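Local coordinates for putative large adhesion protein (Lap) involved in biofilm formation (Marinobacter hydrocarbonoclasticus ATCC 49840, PDB 6M8M), which is an RTX adhesin whose PA14 domain binds glucose at a calcium site and probably helps attach the bacterium to sugar-bearing surfaces during biofilm formation, at residues I177-Q182 and A186-E191; D137-E142 and T147-N152; A58-F63 and D113-L118; Y43-G48 and G52-V57. One frame throughout, in Å; residues are numbered along the deposited sequence.

Contact 1: I177-Q182 and A186-E191. With CA (calcium ion), chain D; CA (calcium ion), chain E; BGC (beta-D-glucopyranose), chain B.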
# COMPACT_ATOMS: atom_id res chain seq x y z
N ILE A 177 -2.68 -2.08 4.52
CA ILE A 177 -2.69 -2.05 3.07
C ILE A 177 -1.59 -2.97 2.58
O ILE A 177 -0.45 -2.85 3.03
CB ILE A 177 -2.44 -0.62 2.55
CG1 ILE A 177 -3.54 0.32 3.06
CG2 ILE A 177 -2.33 -0.60 1.03
CD1 ILE A 177 -3.12 1.75 3.11
N VAL A 178 -1.92 -3.85 1.64
CA VAL A 178 -0.90 -4.58 0.90
C VAL A 178 -1.09 -4.25 -0.57
O VAL A 178 -2.22 -4.05 -1.04
CB VAL A 178 -0.90 -6.09 1.16
CG1 VAL A 178 -0.67 -6.39 2.64
CG2 VAL A 178 -2.16 -6.74 0.66
N TYR A 179 0.01 -4.20 -1.30
CA TYR A 179 0.06 -3.77 -2.69
C TYR A 179 1.20 -4.54 -3.35
O TYR A 179 2.20 -4.83 -2.69
CB TYR A 179 0.30 -2.23 -2.80
CG TYR A 179 0.92 -1.83 -4.10
CD1 TYR A 179 0.16 -1.65 -5.24
CD2 TYR A 179 2.30 -1.75 -4.22
CE1 TYR A 179 0.75 -1.36 -6.46
CE2 TYR A 179 2.90 -1.47 -5.42
CZ TYR A 179 2.12 -1.29 -6.54
OH TYR A 179 2.77 -1.06 -7.72
N TRP A 180 1.06 -4.84 -4.64
CA TRP A 180 2.18 -5.45 -5.35
C TRP A 180 2.29 -4.97 -6.78
O TRP A 180 1.32 -4.52 -7.40
CB TRP A 180 2.11 -6.97 -5.32
CG TRP A 180 1.04 -7.58 -6.17
CD1 TRP A 180 1.17 -8.02 -7.45
CD2 TRP A 180 -0.31 -7.86 -5.79
NE1 TRP A 180 -0.01 -8.55 -7.89
CE2 TRP A 180 -0.93 -8.47 -6.90
CE3 TRP A 180 -1.05 -7.65 -4.62
CZ2 TRP A 180 -2.26 -8.89 -6.87
CZ3 TRP A 180 -2.37 -8.07 -4.59
CH2 TRP A 180 -2.96 -8.68 -5.71
N ASP A 181 3.51 -5.12 -7.29
CA ASP A 181 3.82 -5.03 -8.70
C ASP A 181 4.32 -6.39 -9.18
O ASP A 181 5.31 -6.91 -8.65
CB ASP A 181 4.89 -3.97 -8.98
CG ASP A 181 5.29 -3.96 -10.44
OD1 ASP A 181 4.39 -4.12 -11.27
OD2 ASP A 181 6.50 -3.83 -10.74
N GLN A 182 3.63 -6.97 -10.16
CA GLN A 182 4.08 -8.20 -10.81
C GLN A 182 5.19 -7.94 -11.82
O GLN A 182 5.84 -8.90 -12.27
CB GLN A 182 2.91 -8.89 -11.52
CG GLN A 182 2.33 -8.16 -12.71
CD GLN A 182 2.69 -8.73 -14.07
OE1 GLN A 182 3.04 -9.91 -14.24
NE2 GLN A 182 2.58 -7.89 -15.08
N ALA A 186 4.27 0.42 -12.41
CA ALA A 186 3.84 0.29 -11.03
C ALA A 186 3.35 1.64 -10.55
O ALA A 186 4.05 2.66 -10.71
CB ALA A 186 5.00 -0.18 -10.14
N GLN A 187 2.17 1.65 -9.93
CA GLN A 187 1.58 2.87 -9.41
C GLN A 187 0.70 2.53 -8.23
O GLN A 187 0.04 1.48 -8.24
CB GLN A 187 0.74 3.57 -10.49
CG GLN A 187 0.11 4.87 -10.02
CD GLN A 187 -0.54 5.66 -11.13
OE1 GLN A 187 -0.78 5.13 -12.22
NE2 GLN A 187 -0.85 6.92 -10.87
N LEU A 188 0.66 3.41 -7.23
CA LEU A 188 -0.27 3.26 -6.12
C LEU A 188 -0.66 4.65 -5.64
O LEU A 188 0.17 5.38 -5.08
CB LEU A 188 0.33 2.46 -4.97
CG LEU A 188 -0.56 2.32 -3.73
CD1 LEU A 188 -1.83 1.54 -4.05
CD2 LEU A 188 0.21 1.65 -2.61
N ARG A 189 -1.93 5.01 -5.80
CA ARG A 189 -2.46 6.27 -5.30
C ARG A 189 -3.72 5.97 -4.52
O ARG A 189 -4.69 5.43 -5.08
CB ARG A 189 -2.77 7.24 -6.44
CG ARG A 189 -3.28 8.58 -5.96
CD ARG A 189 -3.74 9.46 -7.11
NE ARG A 189 -2.64 9.76 -8.02
CZ ARG A 189 -2.76 9.84 -9.34
NH1 ARG A 189 -3.93 9.61 -9.93
NH2 ARG A 189 -1.70 10.11 -10.08
N ILE A 190 -3.73 6.29 -3.23
CA ILE A 190 -4.86 6.03 -2.36
C ILE A 190 -5.46 7.36 -1.93
O ILE A 190 -4.74 8.25 -1.44
CB ILE A 190 -4.45 5.19 -1.13
CG1 ILE A 190 -3.82 3.88 -1.60
CG2 ILE A 190 -5.64 4.95 -0.22
CD1 ILE A 190 -3.37 2.96 -0.50
N GLU A 191 -6.77 7.49 -2.10
CA GLU A 191 -7.54 8.61 -1.62
C GLU A 191 -8.54 8.14 -0.58
O GLU A 191 -9.02 7.01 -0.63
CB GLU A 191 -8.32 9.27 -2.75
CG GLU A 191 -7.51 9.89 -3.85
CD GLU A 191 -8.32 10.07 -5.11
OE1 GLU A 191 -8.57 11.24 -5.50
OE2 GLU A 191 -8.74 9.05 -5.70
CA CA D . 6.42 -11.16 -12.05
CA CA E . 2.85 -3.85 -12.97
C2 BGC B . 1.75 -3.90 -16.18
C3 BGC B . 1.07 -3.23 -17.33
C4 BGC B . 0.31 -4.23 -18.16
C5 BGC B . -0.66 -5.01 -17.29
C6 BGC B . -1.44 -6.06 -18.02
C1 BGC B . 0.74 -4.68 -15.36
O1 BGC B . 1.36 -5.34 -14.35
O2 BGC B . 2.40 -2.99 -15.29
O3 BGC B . 2.04 -2.54 -18.15
O4 BGC B . -0.47 -3.55 -19.15
O5 BGC B . 0.07 -5.68 -16.21
O6 BGC B . -0.59 -6.99 -18.65
O HOH W 1 5.46 -11.10 -14.31

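Contact 2: D137-E142 and T147-N152. With CA (calcium ion), chain E; BGC (beta-D-glucopyranose), chain B.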
# COMPACT_ATOMS: atom_id res chain seq x y z
N ASP A 137 0.00 -3.08 -9.61
CA ASP A 137 -1.00 -4.07 -9.92
C ASP A 137 -2.11 -4.10 -8.88
O ASP A 137 -3.00 -3.24 -8.92
CB ASP A 137 -0.32 -5.44 -10.08
CG ASP A 137 0.41 -5.53 -11.40
OD1 ASP A 137 -0.27 -5.77 -12.42
OD2 ASP A 137 1.65 -5.29 -11.42
N GLY A 138 -2.11 -5.07 -7.98
CA GLY A 138 -3.20 -5.28 -7.06
C GLY A 138 -2.94 -4.77 -5.65
O GLY A 138 -1.85 -4.33 -5.30
N TYR A 139 -3.99 -4.86 -4.84
CA TYR A 139 -3.93 -4.36 -3.48
C TYR A 139 -5.14 -4.83 -2.69
O TYR A 139 -6.16 -5.24 -3.25
CB TYR A 139 -3.89 -2.81 -3.42
CG TYR A 139 -5.09 -2.21 -4.11
CD1 TYR A 139 -5.09 -2.04 -5.48
CD2 TYR A 139 -6.26 -1.90 -3.41
CE1 TYR A 139 -6.19 -1.55 -6.14
CE2 TYR A 139 -7.39 -1.42 -4.08
CZ TYR A 139 -7.34 -1.26 -5.45
OH TYR A 139 -8.46 -0.79 -6.13
N ARG A 140 -5.02 -4.71 -1.37
CA ARG A 140 -6.14 -4.86 -0.46
C ARG A 140 -5.96 -3.87 0.68
O ARG A 140 -4.85 -3.75 1.22
CB ARG A 140 -6.25 -6.26 0.12
CG ARG A 140 -7.42 -6.36 1.12
CD ARG A 140 -7.63 -7.75 1.65
NE ARG A 140 -8.20 -8.60 0.62
CZ ARG A 140 -8.33 -9.91 0.75
NH1 ARG A 140 -7.92 -10.52 1.86
NH2 ARG A 140 -8.85 -10.61 -0.24
N ILE A 141 -7.03 -3.17 1.05
CA ILE A 141 -7.08 -2.32 2.23
C ILE A 141 -8.06 -2.94 3.22
O ILE A 141 -9.20 -3.25 2.87
CB ILE A 141 -7.54 -0.88 1.90
CG1 ILE A 141 -6.69 -0.30 0.77
CG2 ILE A 141 -7.53 -0.03 3.17
CD1 ILE A 141 -6.97 1.15 0.46
N GLU A 142 -7.61 -3.12 4.45
CA GLU A 142 -8.45 -3.59 5.55
C GLU A 142 -8.48 -2.56 6.66
O GLU A 142 -7.45 -1.95 6.98
CB GLU A 142 -7.90 -4.92 6.09
CG GLU A 142 -8.05 -6.08 5.13
CD GLU A 142 -7.32 -7.33 5.58
OE1 GLU A 142 -6.58 -7.27 6.58
OE2 GLU A 142 -7.50 -8.38 4.93
N THR A 147 -12.09 -6.11 4.93
CA THR A 147 -11.73 -5.58 3.62
C THR A 147 -12.65 -4.43 3.26
O THR A 147 -13.88 -4.58 3.27
CB THR A 147 -11.83 -6.68 2.57
OG1 THR A 147 -10.91 -7.70 2.93
CG2 THR A 147 -11.52 -6.15 1.19
N VAL A 148 -12.07 -3.30 2.90
CA VAL A 148 -12.83 -2.13 2.48
C VAL A 148 -12.47 -1.67 1.07
O VAL A 148 -13.16 -0.80 0.53
CB VAL A 148 -12.71 -0.96 3.47
CG1 VAL A 148 -13.21 -1.38 4.87
CG2 VAL A 148 -11.29 -0.43 3.55
N ALA A 149 -11.40 -2.18 0.48
CA ALA A 149 -11.07 -1.89 -0.91
C ALA A 149 -10.11 -2.96 -1.39
O ALA A 149 -9.27 -3.41 -0.61
CB ALA A 149 -10.41 -0.51 -1.06
N GLU A 150 -10.22 -3.35 -2.65
CA GLU A 150 -9.24 -4.29 -3.18
C GLU A 150 -9.35 -4.36 -4.69
O GLU A 150 -10.43 -4.20 -5.27
CB GLU A 150 -9.36 -5.69 -2.59
CG GLU A 150 -10.60 -6.40 -3.01
CD GLU A 150 -10.66 -7.84 -2.53
OE1 GLU A 150 -11.75 -8.44 -2.67
OE2 GLU A 150 -9.66 -8.36 -2.00
N TYR A 151 -8.23 -4.67 -5.32
CA TYR A 151 -8.21 -5.22 -6.67
C TYR A 151 -7.32 -6.45 -6.58
O TYR A 151 -6.10 -6.35 -6.46
CB TYR A 151 -7.72 -4.28 -7.74
CG TYR A 151 -7.92 -4.96 -9.08
CD1 TYR A 151 -9.16 -4.96 -9.70
CD2 TYR A 151 -6.90 -5.67 -9.69
CE1 TYR A 151 -9.37 -5.62 -10.91
CE2 TYR A 151 -7.10 -6.33 -10.91
CZ TYR A 151 -8.33 -6.30 -11.49
OH TYR A 151 -8.49 -6.96 -12.69
N ASN A 152 -7.96 -7.62 -6.57
CA ASN A 152 -7.24 -8.86 -6.29
C ASN A 152 -6.81 -9.46 -7.63
O ASN A 152 -7.45 -10.36 -8.17
CB ASN A 152 -8.13 -9.81 -5.49
CG ASN A 152 -7.32 -10.87 -4.81
OD1 ASN A 152 -6.18 -11.13 -5.21
ND2 ASN A 152 -7.87 -11.49 -3.78
CA CA E . 2.85 -3.85 -12.97
C2 BGC B . 1.75 -3.90 -16.18
C3 BGC B . 1.07 -3.23 -17.33
C4 BGC B . 0.31 -4.23 -18.16
C5 BGC B . -0.66 -5.01 -17.29
C6 BGC B . -1.44 -6.06 -18.02
C1 BGC B . 0.74 -4.68 -15.36
O1 BGC B . 1.36 -5.34 -14.35
O2 BGC B . 2.40 -2.99 -15.29
O3 BGC B . 2.04 -2.54 -18.15
O4 BGC B . -0.47 -3.55 -19.15
O5 BGC B . 0.07 -5.68 -16.21
O6 BGC B . -0.59 -6.99 -18.65
O HOH W 2 -10.16 -8.99 5.30

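Contact 3: A58-F63 and D113-L118. With CA (calcium ion), chain D.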
# COMPACT_ATOMS: atom_id res chain seq x y z
N ALA A 58 -3.87 -13.32 -1.33
CA ALA A 58 -3.49 -14.36 -0.38
C ALA A 58 -2.03 -14.75 -0.57
O ALA A 58 -1.30 -14.98 0.41
CB ALA A 58 -4.40 -15.58 -0.52
N GLN A 59 -1.59 -14.85 -1.81
CA GLN A 59 -0.20 -15.18 -2.11
C GLN A 59 0.75 -14.11 -1.58
O GLN A 59 1.80 -14.41 -0.99
CB GLN A 59 -0.07 -15.31 -3.63
CG GLN A 59 1.31 -15.49 -4.17
CD GLN A 59 1.37 -15.27 -5.67
OE1 GLN A 59 0.49 -14.63 -6.26
NE2 GLN A 59 2.39 -15.79 -6.30
N VAL A 60 0.39 -12.84 -1.80
CA VAL A 60 1.21 -11.73 -1.32
C VAL A 60 1.27 -11.73 0.20
O VAL A 60 2.34 -11.56 0.80
CB VAL A 60 0.67 -10.42 -1.91
CG1 VAL A 60 1.21 -9.20 -1.18
CG2 VAL A 60 0.99 -10.35 -3.40
N LYS A 61 0.13 -11.90 0.85
CA LYS A 61 0.10 -11.93 2.31
C LYS A 61 0.94 -13.08 2.85
O LYS A 61 1.57 -12.95 3.91
CB LYS A 61 -1.32 -12.04 2.82
CG LYS A 61 -2.08 -10.75 2.70
CD LYS A 61 -3.42 -10.80 3.41
CE LYS A 61 -4.14 -9.46 3.36
NZ LYS A 61 -3.55 -8.44 4.28
N ALA A 62 0.94 -14.23 2.17
CA ALA A 62 1.73 -15.36 2.64
C ALA A 62 3.21 -15.04 2.56
O ALA A 62 3.98 -15.43 3.45
CB ALA A 62 1.41 -16.61 1.84
N PHE A 63 3.64 -14.37 1.50
CA PHE A 63 5.05 -14.01 1.40
C PHE A 63 5.42 -13.01 2.50
O PHE A 63 6.45 -13.16 3.18
CB PHE A 63 5.38 -13.43 0.03
CG PHE A 63 6.85 -13.29 -0.21
CD1 PHE A 63 7.61 -14.39 -0.56
CD2 PHE A 63 7.48 -12.07 -0.05
CE1 PHE A 63 8.97 -14.28 -0.75
CE2 PHE A 63 8.85 -11.95 -0.27
CZ PHE A 63 9.59 -13.05 -0.61
N ASP A 113 9.64 -8.69 -9.00
CA ASP A 113 8.34 -8.34 -8.45
C ASP A 113 8.58 -7.61 -7.13
O ASP A 113 9.65 -7.70 -6.53
CB ASP A 113 7.49 -9.58 -8.18
CG ASP A 113 7.12 -10.37 -9.45
OD1 ASP A 113 8.01 -10.70 -10.27
OD2 ASP A 113 5.93 -10.69 -9.63
N ALA A 114 7.56 -6.93 -6.62
CA ALA A 114 7.74 -6.16 -5.39
C ALA A 114 6.42 -6.04 -4.66
O ALA A 114 5.35 -5.99 -5.26
CB ALA A 114 8.29 -4.78 -5.70
N ILE A 115 6.51 -5.96 -3.33
CA ILE A 115 5.36 -5.86 -2.45
C ILE A 115 5.58 -4.69 -1.50
O ILE A 115 6.69 -4.52 -0.98
CB ILE A 115 5.19 -7.16 -1.64
CG1 ILE A 115 4.87 -8.34 -2.55
CG2 ILE A 115 4.12 -7.02 -0.57
CD1 ILE A 115 5.12 -9.69 -1.93
N VAL A 116 4.52 -3.92 -1.26
CA VAL A 116 4.54 -2.86 -0.25
C VAL A 116 3.42 -3.13 0.74
O VAL A 116 2.29 -3.45 0.34
CB VAL A 116 4.36 -1.47 -0.90
CG1 VAL A 116 4.27 -0.39 0.17
CG2 VAL A 116 5.47 -1.19 -1.87
N LYS A 117 3.72 -2.98 2.02
CA LYS A 117 2.73 -3.02 3.08
C LYS A 117 2.77 -1.72 3.85
O LYS A 117 3.85 -1.21 4.15
CB LYS A 117 3.00 -4.20 4.00
CG LYS A 117 2.06 -4.30 5.17
CD LYS A 117 2.31 -5.61 5.90
CE LYS A 117 1.54 -5.71 7.19
NZ LYS A 117 1.83 -7.02 7.84
N LEU A 118 1.61 -1.18 4.14
CA LEU A 118 1.47 0.04 4.91
C LEU A 118 0.52 -0.22 6.06
O LEU A 118 -0.56 -0.76 5.86
CB LEU A 118 0.91 1.16 4.03
CG LEU A 118 1.86 1.66 2.94
CD1 LEU A 118 1.10 2.27 1.78
CD2 LEU A 118 2.83 2.68 3.51
CA CA D . 6.42 -11.16 -12.05
O HOH W 1 5.46 -11.10 -14.31

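Contact 4: Y43-G48 and G52-V57. With CA (calcium ion), chain D.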
# COMPACT_ATOMS: atom_id res chain seq x y z
N TYR A 43 9.12 -5.39 0.25
CA TYR A 43 9.60 -6.76 0.07
C TYR A 43 9.97 -6.97 -1.39
O TYR A 43 9.14 -6.79 -2.29
CB TYR A 43 8.52 -7.77 0.44
CG TYR A 43 8.07 -7.71 1.86
CD1 TYR A 43 7.19 -6.74 2.29
CD2 TYR A 43 8.53 -8.62 2.79
CE1 TYR A 43 6.79 -6.68 3.63
CE2 TYR A 43 8.15 -8.57 4.10
CZ TYR A 43 7.29 -7.61 4.51
OH TYR A 43 6.96 -7.61 5.86
N ALA A 44 11.20 -7.39 -1.62
CA ALA A 44 11.66 -7.85 -2.92
C ALA A 44 11.20 -9.29 -3.11
O ALA A 44 11.36 -10.11 -2.21
CB ALA A 44 13.18 -7.80 -2.97
N TYR A 45 10.59 -9.59 -4.24
CA TYR A 45 10.14 -10.94 -4.55
C TYR A 45 10.74 -11.34 -5.88
O TYR A 45 10.59 -10.62 -6.87
CB TYR A 45 8.62 -10.99 -4.59
CG TYR A 45 8.02 -12.34 -4.93
CD1 TYR A 45 7.93 -12.77 -6.25
CD2 TYR A 45 7.50 -13.17 -3.95
CE1 TYR A 45 7.35 -13.99 -6.57
CE2 TYR A 45 6.93 -14.39 -4.27
CZ TYR A 45 6.85 -14.78 -5.58
OH TYR A 45 6.24 -15.99 -5.89
N ALA A 46 11.43 -12.48 -5.90
CA ALA A 46 12.13 -12.97 -7.09
C ALA A 46 11.31 -14.09 -7.71
O ALA A 46 11.28 -15.21 -7.20
CB ALA A 46 13.51 -13.48 -6.70
N GLN A 47 10.65 -13.79 -8.83
CA GLN A 47 9.89 -14.82 -9.52
C GLN A 47 10.87 -15.90 -9.99
O GLN A 47 11.89 -15.60 -10.60
CB GLN A 47 9.16 -14.21 -10.71
CG GLN A 47 8.30 -15.20 -11.47
CD GLN A 47 7.35 -14.52 -12.42
OE1 GLN A 47 6.90 -13.39 -12.16
NE2 GLN A 47 6.99 -15.19 -13.51
N GLY A 48 10.54 -17.15 -9.71
CA GLY A 48 11.48 -18.24 -9.80
C GLY A 48 11.77 -18.71 -8.39
O GLY A 48 11.03 -19.50 -7.83
N GLY A 52 5.93 -18.41 -8.13
CA GLY A 52 5.38 -17.91 -9.37
C GLY A 52 5.12 -16.42 -9.33
O GLY A 52 5.34 -15.72 -8.33
N ASN A 53 4.64 -15.92 -10.46
CA ASN A 53 4.30 -14.51 -10.58
C ASN A 53 3.36 -14.09 -9.46
O ASN A 53 2.46 -14.83 -9.07
CB ASN A 53 3.61 -14.29 -11.92
CG ASN A 53 3.47 -12.83 -12.26
OD1 ASN A 53 4.25 -11.99 -11.80
ND2 ASN A 53 2.48 -12.51 -13.07
N LEU A 54 3.56 -12.89 -8.92
CA LEU A 54 2.60 -12.35 -7.97
C LEU A 54 1.30 -12.06 -8.69
O LEU A 54 1.30 -11.39 -9.73
CB LEU A 54 3.13 -11.08 -7.32
CG LEU A 54 4.35 -11.29 -6.42
CD1 LEU A 54 4.70 -9.95 -5.77
CD2 LEU A 54 4.13 -12.35 -5.36
N SER A 55 0.20 -12.54 -8.15
CA SER A 55 -1.08 -12.31 -8.82
C SER A 55 -2.29 -12.25 -7.90
O SER A 55 -3.38 -11.99 -8.41
CB SER A 55 -1.32 -13.36 -9.88
OG SER A 55 -1.54 -14.61 -9.25
N ASN A 56 -2.17 -12.48 -6.59
CA ASN A 56 -3.35 -12.40 -5.74
C ASN A 56 -2.95 -12.06 -4.31
O ASN A 56 -1.80 -12.22 -3.89
CB ASN A 56 -4.24 -13.65 -5.81
CG ASN A 56 -3.55 -14.88 -5.30
OD1 ASN A 56 -3.42 -15.09 -4.10
ND2 ASN A 56 -3.14 -15.75 -6.23
N VAL A 57 -3.94 -11.56 -3.58
CA VAL A 57 -3.73 -11.05 -2.23
C VAL A 57 -3.25 -12.14 -1.28
O VAL A 57 -2.34 -11.91 -0.47
CB VAL A 57 -5.01 -10.38 -1.70
CG1 VAL A 57 -4.87 -10.04 -0.21
CG2 VAL A 57 -5.37 -9.14 -2.49
CA CA D . 6.42 -11.16 -12.05
O HOH W 1 5.46 -11.10 -14.31

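Contact 1: I177-Q182 and A186-E191
Tyr-179 and Leu-188 meet in the gap between two successive strands that run antiparallel at 157° but belong to different sheets, their axes 7.5 Å apart at closest approach. The connection is therefore a beta arch, with side chains rather than backbone bonds joining the layers of the PA14 beta-sandwich. The gap narrows toward the sugar: CA of Ile-177 and CA of Ile-190 are 10.0 Å apart, whereas CA of Asp-181 and CA of Ala-186 come within 5.8 Å. At the wide end Ile-177 and Ile-190 reach toward each other tip to tip, CD1 to CD1. In the middle, Tyr-179 and Leu-188 slide past one another in opposite directions. CB of Leu-188 stands 4.2 Å from the centroid of the Tyr-179 ring, 15° off its normal, a CH-pi contact over the face, while CD2 of Leu-188 lies against the ring's CG. Beyond it the Tyr-179 hydroxyl abuts the Ala-186 methyl, OH to CB 3.4 Å, and is hydrogen-bonded to the carbonyl oxygen of Asp-136. That methyl also packs against the carboxylate of Asp-181, whose OD1 binds the sugar-site calcium at 2.3 Å and for which Leu-87 is a further polar partner. Glucose completes this calcium's shell with O1 and O2, alongside Asp-136, Asp-137, Gly-183 and Ala-185. Gln-182 serves both neighbouring sites: its backbone O binds the second calcium at 2.3 Å, and its side chain, bent at chi2, sends NE2 to glucose O1 in a 2.9 Å hydrogen bond with an N-H...O angle of 165°.

Contact 2: D137-E142 and T147-N152
The Tyr-139 ring has the backbone N of Tyr-151 over one face, 3.5 Å above its plane and offset toward the rim; the guanidinium of Arg-140 has OG1 of Thr-147 over one face and OE2 of Glu-150 at its edge, in plane. With CG of Tyr-139 between its backbone N and carbonyl carbon (chi1 58°), the ring folds across the neighbouring strand and sets CE1 3.5 Å from CB of Tyr-151. Arg-140 and Glu-150 lie side by side. Both NE and NH2 of Arg-140 grip OE2 of Glu-150 at 3.0 Å, NH2 on the syn lone pair and NE from above the carboxylate plane, the two planes being 48° apart. These pairs decorate an antiparallel beta hairpin. Its register slips at a classic bulge where Val-148 and Ala-149 both face Ile-141: O of Ile-141 takes a 2.9 Å bond from N of Val-148 and only a weak one, 3.4 Å, from N of Ala-149. CD1 of Ile-141 rests on the Ala-149 methyl, and its CG2 on CG2 of Val-148. At the sugar end, a cis peptide precedes Asp-137, as in the paired aspartates of yeast PA14 lectins, and OD2 of Asp-137 binds the calcium at 2.4 Å.

Contact 3: A58-F63 and D113-L118
Helix 58-63 lies over strand 113-118 with a single near approach of the backbones, CA of Val-60 to CA of Ile-115 at 7.3 Å, a separation bridged by side chains. Ile-115 carries the strand's share of the interface. Its CG2 meets CG1 of Val-60 at 3.7 Å as the two side chains slide past each other in opposite directions. The other branch goes further: with CG1 of Ile-115 anti to the carbonyl carbon and chi2 extended at 161°, CD1 reaches CD2 of Phe-63 at 3.8 Å, approaching the ring obliquely. One isoleucine thus fits between side chains a helical turn apart, and the area buried, 142 Å² in all, is small and wholly apolar. Phe-63 also makes an edge-to-face stack with Tyr-45, while Val-60 has Trp-180 beside it, so neighbouring strands extend the same hydrophobic layer. Outside the apolar patch, NZ of Lys-61 is 6.6 Å from NZ of Lys-117 and is salt-bridged to Glu-176. At the start of the strand Asp-113 binds calcium with both carboxylate oxygens, OD1 at 2.4 Å and OD2 at 2.5 Å, so the carboxylate grips the metal in bidentate fashion. This is alpha-on-beta packing, a short helix laid on one face of an antiparallel sheet of the PA14 domain, with a calcium site at the strand's N-terminal end.

Contact 4: Y43-G48 and G52-V57
The hydroxyl of Tyr-45 donates to the carbonyl O of Gly-52 across 2.6 Å, the donor lying in the carbonyl plane on a lone pair with a C=O...O angle of 139°. The acceptor also sits at the edge of the tyrosine ring, close to its plane. Over one face comes Leu-54: its CD2 stands 3.5 Å from the ring centroid and 7° off the normal, a close CH-pi contact that centres the methyl on the aromatic face. Thus the ring is held by both its oxygen and its face. Beyond it, Gln-47 and Asn-53 converge with their amide planes 37° apart. Gln-47 is stretched out, CG anti to the backbone N and the rest extended, which carries OE1 to the calcium at 2.3 Å; OD1 of Asn-53 binds it at the same distance. The two oxygens are 3.0 Å apart, reflecting the shared metal rather than a bond. A water binds the calcium at 2.5 Å, and Asp-113 and Gln-182 complete the shell. Asn-56 is the N-cap residue of helix 57-66, its OD1 accepting from N of Gln-59. The loop between strand 38-45 and that helix supplies two ligands of a calcium site that distant segments complete.

Overall arrangement
Contacts 1 and 2 share the sugar-site calcium and glucose, their centres about 9 Å apart; Gln-182 N lies 2.9 Å from Asp-137 OD2, a probable hydrogen bond that ties the two ligand-bearing segments together. Contacts 1, 3 and 4 share the second calcium, 8.2 Å from the first. Gln-182 links the sites again, its OE1 lying 2.9 Å from ND2 of Asn-53, so contact 4 probably helps position the side chain that reaches glucose. Contact 3 is about 8 Å from contact 4 and 10 Å from contact 1, centre to centre. Strand 174-181 pairs with 113-122 and 139-143, and 113-122 with 38-45, so all four contacts reach one sheet, with the pocket at the ends of its strands.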